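Side-chain contacts in conserved protein (Methanothermobacter thermautotrophicus, PDB 2WNY), which is of unknown function but belongs to an RNA-binding protein family and is encoded in the exosome superoperon, so it probably binds RNA: residues A29-N32 against A37-E40; Y13-Y18 against L97-A102; V122-A127 against V133-K138; E70-V75 against G91-R96. The protein carries 1 engineered substitution. One frame throughout, in Å; residues are numbered along the deposited sequence.

Interaction 1. Residues A29-N32 against A37-E40; sequences ALRN and ATPE
Polar and apolar contacts split between neighbouring residues here: R31 grips the backbone of A37, while L30 meets the side chains of A37 and P39. The guanidinium comes side-on, with R31 NE and R31 NH2 each 2.9 Å from A37 O. Both bonds bend to 148° at the hydrogen, as expected when two N-H groups converge on one oxygen. That oxygen lies almost exactly in the guanidinium plane, so the pair of bonds fixes the rotation of the group. Arginine suits the place because its extended chain, with chi2 and chi3 both near 180°, spans from R31 to the loop carbonyl. T38 CG2 adds a looser touch, 3.8 Å from R31 NH2.

The apolar half is buried. L30 CD2 sits 3.7 Å from A37 CB and 3.9 Å from P39 CG, the leucine and proline meeting tip to tip. A37 is small enough to let the leucine close in, and all three residues also pack on Y13 of strand 8-17.

In the fold, this is a helix-to-strand connection: the region just after L30 is tied to the loop leading into edge strand 40-45, with arginine clasping a loop carbonyl beside a leucine-proline contact.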
# COMPACT_ATOMS: atom_id res chain seq x y z
N ALA A 29 11.54 -5.74 0.76
CA ALA A 29 10.87 -4.50 1.20
C ALA A 29 9.34 -4.59 1.07
O ALA A 29 8.61 -4.28 2.00
CB ALA A 29 11.42 -3.29 0.43
N LEU A 30 8.85 -5.02 -0.09
CA LEU A 30 7.40 -5.25 -0.24
C LEU A 30 6.84 -6.17 0.81
O LEU A 30 5.77 -5.90 1.36
CB LEU A 30 7.11 -5.84 -1.62
CG LEU A 30 5.72 -6.43 -1.84
CD1 LEU A 30 4.68 -5.29 -1.81
CD2 LEU A 30 5.67 -7.14 -3.18
N ARG A 31 7.55 -7.26 1.10
CA ARG A 31 7.09 -8.23 2.12
C ARG A 31 7.20 -7.75 3.55
O ARG A 31 6.75 -8.44 4.48
CB ARG A 31 7.80 -9.57 1.93
CG ARG A 31 7.26 -10.28 0.69
CD ARG A 31 7.96 -11.58 0.40
NE ARG A 31 7.41 -12.11 -0.84
CZ ARG A 31 8.00 -13.02 -1.61
NH1 ARG A 31 9.18 -13.52 -1.27
NH2 ARG A 31 7.40 -13.41 -2.73
N ASN A 32 7.79 -6.57 3.75
CA ASN A 32 7.67 -5.92 5.05
C ASN A 32 6.40 -5.09 5.12
O ASN A 32 6.07 -4.51 6.14
CB ASN A 32 8.90 -5.07 5.34
CG ASN A 32 10.09 -5.90 5.75
OD1 ASN A 32 9.92 -6.99 6.29
ND2 ASN A 32 11.29 -5.41 5.49
N ALA A 37 3.44 -11.45 -0.32
CA ALA A 37 3.02 -10.93 -1.61
C ALA A 37 3.85 -11.59 -2.70
O ALA A 37 5.06 -11.77 -2.56
CB ALA A 37 3.14 -9.39 -1.66
N THR A 38 3.19 -11.99 -3.78
CA THR A 38 3.90 -12.57 -4.91
C THR A 38 3.49 -11.77 -6.13
O THR A 38 2.46 -12.06 -6.74
CB THR A 38 3.61 -14.07 -5.08
OG1 THR A 38 2.19 -14.26 -5.24
CG2 THR A 38 4.09 -14.86 -3.87
N PRO A 39 4.26 -10.73 -6.45
CA PRO A 39 3.88 -9.81 -7.51
C PRO A 39 4.06 -10.39 -8.90
O PRO A 39 4.90 -11.29 -9.11
CB PRO A 39 4.83 -8.62 -7.31
CG PRO A 39 5.99 -9.17 -6.55
CD PRO A 39 5.48 -10.30 -5.73
N GLU A 40 3.24 -9.92 -9.82
CA GLU A 40 3.45 -10.17 -11.24
C GLU A 40 4.53 -9.18 -11.67
O GLU A 40 4.66 -8.11 -11.07
CB GLU A 40 2.17 -9.95 -12.05
CG GLU A 40 1.55 -11.25 -12.52
CD GLU A 40 0.04 -11.25 -12.38
OE1 GLU A 40 -0.65 -11.27 -13.42
OE2 GLU A 40 -0.44 -11.23 -11.22

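Interaction 2. Residues Y13-Y18 against L97-A102; sequences YCLMVY and LDKQKA. Engineered in segment 13-18: C14 (natural residue Arg).
A lysine at the first turn of helix 99-103 reaches across to strand 8-17 at M16, joining a helix to the antiparallel sheet through K99, L15 and M16. The polar link is a hydrogen bond from K99 NZ to the backbone oxygen M16 O at 2.8 Å. The ammonium approaches at a C=O...N angle of 149° and stands 30° out of the carbonyl plane. Lysine fits because its long chain lays a methylene beside L15 before delivering a charge: K99 CD passes 4.0 Å from L15 CD1, the two side chains crossing at a slant. The chain leaves the helix with CG anti to the backbone N and then bends at chi3, which steers NZ to the M16 carbonyl.

K99 NZ also makes salt bridges to D114 and E21, so this buried charge is shared among two carboxylates and a carbonyl, surroundings that would be expected to keep it protonated.

Where the helix starts, D98 is the N-cap. Its OD2 accepts a nearly straight bond (171°) from K101 N, 2.8 Å away, on the anti lone pair, and a weak, bent one from Q100 N. Aspartate is well suited to this place, its short side chain folding back onto N-H groups of the first turn and holding the start of the helix from which K99 projects.

L15 also packs on V26 and L30 of helix 23-30 and on I116 of strand 115-122, while M16 touches I52 of strand 51-59. The contact therefore lies where helices 23-30 and 99-103 both meet the sheet.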
# COMPACT_ATOMS: atom_id res chain seq x y z
N TYR A 13 -1.18 -3.27 -5.22
CA TYR A 13 0.14 -2.70 -4.93
C TYR A 13 0.98 -2.64 -6.18
O TYR A 13 0.81 -3.44 -7.13
CB TYR A 13 0.84 -3.45 -3.78
CG TYR A 13 1.18 -4.89 -4.12
CD1 TYR A 13 2.34 -5.20 -4.84
CD2 TYR A 13 0.34 -5.92 -3.73
CE1 TYR A 13 2.64 -6.51 -5.17
CE2 TYR A 13 0.63 -7.22 -4.05
CZ TYR A 13 1.79 -7.51 -4.76
OH TYR A 13 2.08 -8.81 -5.07
N CYS A 14 1.88 -1.66 -6.18
CA CYS A 14 2.78 -1.43 -7.28
C CYS A 14 4.13 -0.97 -6.71
O CYS A 14 4.16 -0.12 -5.82
CB CYS A 14 2.16 -0.34 -8.17
SG CYS A 14 3.06 -0.06 -9.61
N LEU A 15 5.24 -1.50 -7.21
CA LEU A 15 6.58 -0.91 -6.91
C LEU A 15 7.53 -1.24 -8.03
O LEU A 15 7.22 -2.08 -8.89
CB LEU A 15 7.13 -1.26 -5.52
CG LEU A 15 7.63 -2.66 -5.16
CD1 LEU A 15 8.39 -2.59 -3.85
CD2 LEU A 15 6.49 -3.67 -5.10
N MET A 16 8.65 -0.52 -8.07
CA MET A 16 9.51 -0.55 -9.23
C MET A 16 10.87 -1.09 -8.88
O MET A 16 11.34 -0.93 -7.74
CB MET A 16 9.62 0.85 -9.83
CG MET A 16 8.55 1.78 -9.30
SD MET A 16 7.82 2.84 -10.52
CE MET A 16 6.35 1.88 -10.86
N VAL A 17 11.48 -1.72 -9.87
CA VAL A 17 12.86 -2.19 -9.72
C VAL A 17 13.67 -1.51 -10.81
O VAL A 17 13.48 -1.79 -12.01
CB VAL A 17 12.99 -3.71 -9.89
CG1 VAL A 17 14.43 -4.16 -9.62
CG2 VAL A 17 12.01 -4.47 -8.97
N TYR A 18 14.58 -0.64 -10.39
CA TYR A 18 15.46 0.05 -11.32
C TYR A 18 16.68 -0.84 -11.64
O TYR A 18 16.89 -1.89 -11.01
CB TYR A 18 15.84 1.44 -10.79
CG TYR A 18 14.67 2.39 -10.88
CD1 TYR A 18 14.51 3.21 -12.00
CD2 TYR A 18 13.69 2.43 -9.89
CE1 TYR A 18 13.41 4.06 -12.12
CE2 TYR A 18 12.59 3.27 -10.00
CZ TYR A 18 12.45 4.07 -11.11
OH TYR A 18 11.37 4.89 -11.23
N LEU A 97 4.51 4.28 0.56
CA LEU A 97 5.47 4.07 1.64
C LEU A 97 6.88 4.04 1.07
O LEU A 97 7.10 3.49 -0.04
CB LEU A 97 5.16 2.77 2.39
CG LEU A 97 3.80 2.63 3.12
CD1 LEU A 97 3.52 1.17 3.49
CD2 LEU A 97 3.71 3.52 4.36
N ASP A 98 7.81 4.64 1.80
CA ASP A 98 9.21 4.68 1.39
C ASP A 98 9.75 3.27 1.21
O ASP A 98 9.63 2.43 2.10
CB ASP A 98 10.07 5.46 2.39
CG ASP A 98 11.47 5.72 1.87
OD1 ASP A 98 11.70 6.79 1.30
OD2 ASP A 98 12.33 4.81 1.95
N LYS A 99 10.31 3.01 0.04
CA LYS A 99 10.82 1.68 -0.25
C LYS A 99 12.05 1.31 0.59
O LYS A 99 12.20 0.18 1.00
CB LYS A 99 11.14 1.57 -1.74
CG LYS A 99 11.57 0.17 -2.16
CD LYS A 99 11.47 -0.01 -3.68
CE LYS A 99 12.54 0.78 -4.34
NZ LYS A 99 12.52 0.75 -5.86
N GLN A 100 12.92 2.27 0.86
CA GLN A 100 14.15 1.97 1.59
C GLN A 100 13.84 1.72 3.04
O GLN A 100 14.39 0.81 3.67
CB GLN A 100 15.16 3.13 1.44
CG GLN A 100 15.61 3.41 0.00
CD GLN A 100 16.08 2.18 -0.75
OE1 GLN A 100 16.78 1.32 -0.23
NE2 GLN A 100 15.67 2.10 -2.01
N LYS A 101 12.95 2.55 3.57
CA LYS A 101 12.41 2.34 4.90
C LYS A 101 11.69 0.99 5.03
O LYS A 101 11.92 0.26 5.99
CB LYS A 101 11.51 3.50 5.32
CG LYS A 101 12.27 4.80 5.54
CD LYS A 101 13.36 4.72 6.63
CE LYS A 101 12.80 5.05 8.01
NZ LYS A 101 13.89 5.11 9.05
N ALA A 102 10.86 0.65 4.05
CA ALA A 102 10.22 -0.69 4.04
C ALA A 102 11.25 -1.81 4.12
O ALA A 102 11.04 -2.80 4.82
CB ALA A 102 9.32 -0.85 2.80

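Interaction 3. Residues V122-A127 against V133-K138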
# COMPACT_ATOMS: atom_id res chain seq x y z
N VAL A 122 -11.23 0.36 0.70
CA VAL A 122 -11.80 0.40 2.02
C VAL A 122 -13.26 -0.04 1.97
O VAL A 122 -14.02 0.40 1.11
CB VAL A 122 -11.66 1.81 2.64
CG1 VAL A 122 -12.37 1.92 4.00
CG2 VAL A 122 -10.17 2.18 2.75
N GLU A 123 -13.63 -0.93 2.89
CA GLU A 123 -15.03 -1.30 3.08
C GLU A 123 -15.81 -0.04 3.40
O GLU A 123 -15.55 0.61 4.43
CB GLU A 123 -15.19 -2.33 4.20
CG GLU A 123 -16.59 -2.89 4.34
CD GLU A 123 -16.72 -3.80 5.56
OE1 GLU A 123 -15.99 -3.61 6.57
OE2 GLU A 123 -17.56 -4.72 5.52
N ALA A 124 -16.74 0.31 2.51
CA ALA A 124 -17.49 1.55 2.64
C ALA A 124 -18.78 1.49 1.83
O ALA A 124 -18.77 1.20 0.64
CB ALA A 124 -16.63 2.74 2.21
N TYR A 125 -19.89 1.73 2.50
CA TYR A 125 -21.15 1.83 1.80
C TYR A 125 -21.96 2.97 2.38
O TYR A 125 -22.22 2.98 3.59
CB TYR A 125 -21.95 0.53 1.87
CG TYR A 125 -23.20 0.61 1.01
CD1 TYR A 125 -23.17 0.26 -0.34
CD2 TYR A 125 -24.40 1.08 1.55
CE1 TYR A 125 -24.30 0.35 -1.13
CE2 TYR A 125 -25.55 1.17 0.77
CZ TYR A 125 -25.49 0.81 -0.56
OH TYR A 125 -26.64 0.91 -1.32
N PRO A 126 -22.33 3.96 1.54
CA PRO A 126 -21.98 4.03 0.10
C PRO A 126 -20.47 4.15 -0.12
O PRO A 126 -19.75 4.66 0.76
CB PRO A 126 -22.69 5.30 -0.37
CG PRO A 126 -23.76 5.55 0.65
CD PRO A 126 -23.18 5.09 1.95
N ALA A 127 -19.99 3.68 -1.27
CA ALA A 127 -18.57 3.72 -1.59
C ALA A 127 -18.17 5.16 -1.91
O ALA A 127 -18.03 5.53 -3.08
CB ALA A 127 -18.24 2.77 -2.75
N VAL A 133 -13.37 7.45 4.93
CA VAL A 133 -12.66 8.23 5.94
C VAL A 133 -13.16 7.91 7.35
O VAL A 133 -12.37 7.57 8.24
CB VAL A 133 -12.79 9.76 5.65
CG1 VAL A 133 -12.39 10.60 6.85
CG2 VAL A 133 -11.96 10.14 4.42
N GLU A 134 -14.47 8.01 7.55
CA GLU A 134 -15.07 7.73 8.86
C GLU A 134 -14.71 6.33 9.36
O GLU A 134 -14.34 6.16 10.52
CB GLU A 134 -16.59 7.93 8.84
CG GLU A 134 -17.30 7.55 10.16
CD GLU A 134 -16.79 8.32 11.39
OE1 GLU A 134 -16.11 9.36 11.23
OE2 GLU A 134 -17.07 7.88 12.52
N ASN A 135 -14.80 5.35 8.46
CA ASN A 135 -14.53 3.95 8.79
C ASN A 135 -13.10 3.71 9.24
O ASN A 135 -12.86 2.98 10.21
CB ASN A 135 -14.88 3.04 7.62
CG ASN A 135 -16.37 2.87 7.45
OD1 ASN A 135 -17.16 3.29 8.29
ND2 ASN A 135 -16.76 2.26 6.34
N ILE A 136 -12.15 4.32 8.54
CA ILE A 136 -10.74 4.18 8.89
C ILE A 136 -10.41 4.94 10.19
O ILE A 136 -9.67 4.44 11.04
CB ILE A 136 -9.81 4.61 7.72
CG1 ILE A 136 -10.02 3.72 6.47
CG2 ILE A 136 -8.32 4.64 8.16
CD1 ILE A 136 -9.63 2.23 6.62
N ARG A 137 -10.98 6.14 10.34
CA ARG A 137 -10.75 6.95 11.54
C ARG A 137 -11.19 6.19 12.80
O ARG A 137 -10.49 6.18 13.82
CB ARG A 137 -11.47 8.29 11.43
CG ARG A 137 -11.08 9.31 12.52
CD ARG A 137 -12.17 10.35 12.72
NE ARG A 137 -13.45 9.70 13.02
CZ ARG A 137 -13.83 9.24 14.21
NH1 ARG A 137 -13.03 9.35 15.27
NH2 ARG A 137 -15.01 8.66 14.35
N LYS A 138 -12.36 5.55 12.70
CA LYS A 138 -12.88 4.69 13.76
C LYS A 138 -11.89 3.56 14.09
O LYS A 138 -11.67 3.24 15.27
CB LYS A 138 -14.24 4.10 13.35
CG LYS A 138 -14.96 3.30 14.44
CD LYS A 138 -15.33 4.18 15.64
CE LYS A 138 -15.92 3.35 16.77
NZ LYS A 138 -16.14 4.18 17.99
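I136 lays its end methyl against both branches of V122, and beside them the amide of N135 points at the backbone of E123. The isoleucine chain is what makes the reach. With CG1 beside the backbone N (chi1 -62°), its end swings toward the valine, bringing I136 CD1 to 3.8 Å from V122 CG1. V122 CG2 lies 3.9 Å from I136 CD1 as well, so the methyl is met by both branches of the valine. A beta-branched residue offers this forked surface, and the longer branch of isoleucine reaches it.

One residue earlier in the helix, N135 turns its amide toward the incoming chain. N135 ND2 donates to E123 O over 2.8 Å, with 148° at the hydrogen. The acceptor lies near the amide plane, and the donor is tilted somewhat from the carbonyl plane. Asparagine is short enough to stay close to its helix while still supplying an N-H to a carbonyl in a loop that has no regular structure. The same ND2 packs 3.8 Å from A124 CA.

The E123 carboxylate turns to other partners, accepting from the backbone N of M7. A132 of helix 129-139 covers V122 and A124, and I136 also touches F87. The contact thus folds the C-terminal helix back against the end of strand 115-122 and the loop that joins them.

Interaction 4. Residues E70-V75 against G91-R96; sequences EKFTEV and GNLFLR
F72 of helix 62-76 packs on L93 and L95, two leucines of strand 92-98, in a helix-on-sheet contact of an alpha+beta fold in which helices pack on an antiparallel sheet. The strand is entered through G91, whose positive phi (100°) suits glycine, because a CB at these backbone angles would collide with the carbonyl oxygen of the preceding residue. N92 opens the strand, its backbone N bonded to the side chain of D88.

L93 is the first residue to touch the helix. It approaches from the direction opposite to the phenylalanine, and a single methyl does the work: L93 CD2 lies 3.8 Å from F72 CZ and 3.9 Å from F72 CE1, set obliquely to the ring. A branched leucine suits this spot, since it can press one methyl on the far end of the ring while its backbone pairs with I120 of strand 115-122.

F94 follows, exposed and touching K119 and D88 instead of F72. The two-residue repeat of the strand then brings L95 back to the helix side, its backbone paired with L118. Farther along, R96 packs on H117.

On the helix, phenylalanine fits because one large flat group can serve two leucines at once. With CG anti to the backbone N (chi1 174°), the ring extends from the helix toward the sheet. L83, L140 and F76 also meet F72, building a buried apolar cluster. Within it, L95 CD2 comes in at the edge of the ring, near its plane, and lies 4.2 Å from F72 CE1.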
# COMPACT_ATOMS: atom_id res chain seq x y z
N GLU A 70 -3.87 -5.28 10.84
CA GLU A 70 -3.24 -5.32 12.16
C GLU A 70 -2.03 -4.37 12.20
O GLU A 70 -1.91 -3.54 13.10
CB GLU A 70 -2.75 -6.74 12.45
CG GLU A 70 -3.77 -7.68 13.03
CD GLU A 70 -3.09 -8.78 13.84
OE1 GLU A 70 -2.08 -9.34 13.35
OE2 GLU A 70 -3.56 -9.06 14.96
N LYS A 71 -1.13 -4.47 11.22
CA LYS A 71 0.06 -3.64 11.19
C LYS A 71 -0.30 -2.18 10.83
O LYS A 71 0.22 -1.23 11.43
CB LYS A 71 1.07 -4.20 10.18
CG LYS A 71 2.28 -3.32 9.88
CD LYS A 71 3.27 -3.29 11.02
CE LYS A 71 4.60 -2.73 10.55
NZ LYS A 71 5.68 -3.16 11.47
N PHE A 72 -1.20 -2.02 9.88
CA PHE A 72 -1.69 -0.70 9.49
C PHE A 72 -2.24 0.05 10.70
O PHE A 72 -1.94 1.24 10.92
CB PHE A 72 -2.75 -0.84 8.38
CG PHE A 72 -3.43 0.44 7.99
CD1 PHE A 72 -2.98 1.19 6.92
CD2 PHE A 72 -4.56 0.88 8.68
CE1 PHE A 72 -3.62 2.38 6.54
CE2 PHE A 72 -5.20 2.07 8.32
CZ PHE A 72 -4.74 2.81 7.24
N THR A 73 -3.04 -0.65 11.51
CA THR A 73 -3.60 -0.08 12.75
C THR A 73 -2.53 0.34 13.76
O THR A 73 -2.64 1.41 14.36
CB THR A 73 -4.64 -1.04 13.41
OG1 THR A 73 -5.65 -1.35 12.45
CG2 THR A 73 -5.30 -0.39 14.63
N GLU A 74 -1.50 -0.50 13.96
CA GLU A 74 -0.42 -0.15 14.90
C GLU A 74 0.33 1.10 14.40
O GLU A 74 0.59 2.03 15.16
CB GLU A 74 0.59 -1.29 15.06
CG GLU A 74 0.02 -2.62 15.50
CD GLU A 74 0.96 -3.80 15.25
OE1 GLU A 74 2.01 -3.62 14.58
OE2 GLU A 74 0.64 -4.91 15.72
N VAL A 75 0.64 1.10 13.12
CA VAL A 75 1.39 2.20 12.50
C VAL A 75 0.61 3.52 12.59
O VAL A 75 1.16 4.53 13.02
CB VAL A 75 1.77 1.86 11.02
CG1 VAL A 75 2.35 3.07 10.28
CG2 VAL A 75 2.76 0.68 10.98
N GLY A 91 -14.05 5.58 -2.26
CA GLY A 91 -13.82 4.65 -1.15
C GLY A 91 -12.37 4.21 -0.95
O GLY A 91 -12.02 3.65 0.10
N ASN A 92 -11.51 4.46 -1.94
CA ASN A 92 -10.12 3.99 -1.90
C ASN A 92 -9.20 4.87 -1.06
O ASN A 92 -9.36 6.09 -0.99
CB ASN A 92 -9.55 3.85 -3.32
CG ASN A 92 -10.37 2.90 -4.18
OD1 ASN A 92 -10.93 3.29 -5.21
ND2 ASN A 92 -10.47 1.65 -3.76
N LEU A 93 -8.22 4.23 -0.42
CA LEU A 93 -7.17 4.94 0.28
C LEU A 93 -5.87 4.68 -0.46
O LEU A 93 -5.44 3.53 -0.58
CB LEU A 93 -7.04 4.45 1.73
CG LEU A 93 -5.79 4.85 2.53
CD1 LEU A 93 -5.63 6.38 2.65
CD2 LEU A 93 -5.81 4.22 3.92
N PHE A 94 -5.24 5.76 -0.94
CA PHE A 94 -3.96 5.63 -1.64
C PHE A 94 -2.83 5.99 -0.71
O PHE A 94 -2.74 7.13 -0.21
CB PHE A 94 -3.91 6.55 -2.85
CG PHE A 94 -4.79 6.11 -3.97
CD1 PHE A 94 -4.28 5.36 -5.02
CD2 PHE A 94 -6.14 6.46 -3.99
CE1 PHE A 94 -5.10 4.97 -6.08
CE2 PHE A 94 -6.97 6.07 -5.05
CZ PHE A 94 -6.45 5.33 -6.09
N LEU A 95 -1.97 5.01 -0.47
CA LEU A 95 -0.89 5.15 0.49
C LEU A 95 0.42 4.74 -0.15
O LEU A 95 0.54 3.63 -0.68
CB LEU A 95 -1.19 4.28 1.72
CG LEU A 95 -0.14 4.29 2.82
CD1 LEU A 95 0.07 5.71 3.38
CD2 LEU A 95 -0.54 3.30 3.91
N ARG A 96 1.38 5.65 -0.12
CA ARG A 96 2.72 5.39 -0.61
C ARG A 96 3.68 5.31 0.56
O ARG A 96 3.70 6.20 1.42
CB ARG A 96 3.18 6.52 -1.53
CG ARG A 96 2.26 6.85 -2.66
CD ARG A 96 2.87 7.88 -3.57
NE ARG A 96 1.91 8.28 -4.60
CZ ARG A 96 2.21 8.98 -5.68
NH1 ARG A 96 3.45 9.38 -5.90
NH2 ARG A 96 1.26 9.28 -6.56

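How the interactions relate
Interactions 1 and 2 touch directly: N32 ND2 lies 2.7 Å from A102 O, probably a hydrogen bond, and Y13 OH packs 3.2 Å from P39 CA. Interactions 2 and 4 share strand 92-98 and adjoin in sequence, although their centres are 15 Å apart. At the other end, interactions 3 and 4 meet where V122 CB comes 3.2 Å from G91 O and I136 CG2 lies 4.0 Å from F72 CE2. Interactions 1 and 3 sit on opposite sides of the chain's centre, their centres 26 Å apart. The bound nickel is remote from interaction 2, about 14 Å from the M16 side chain.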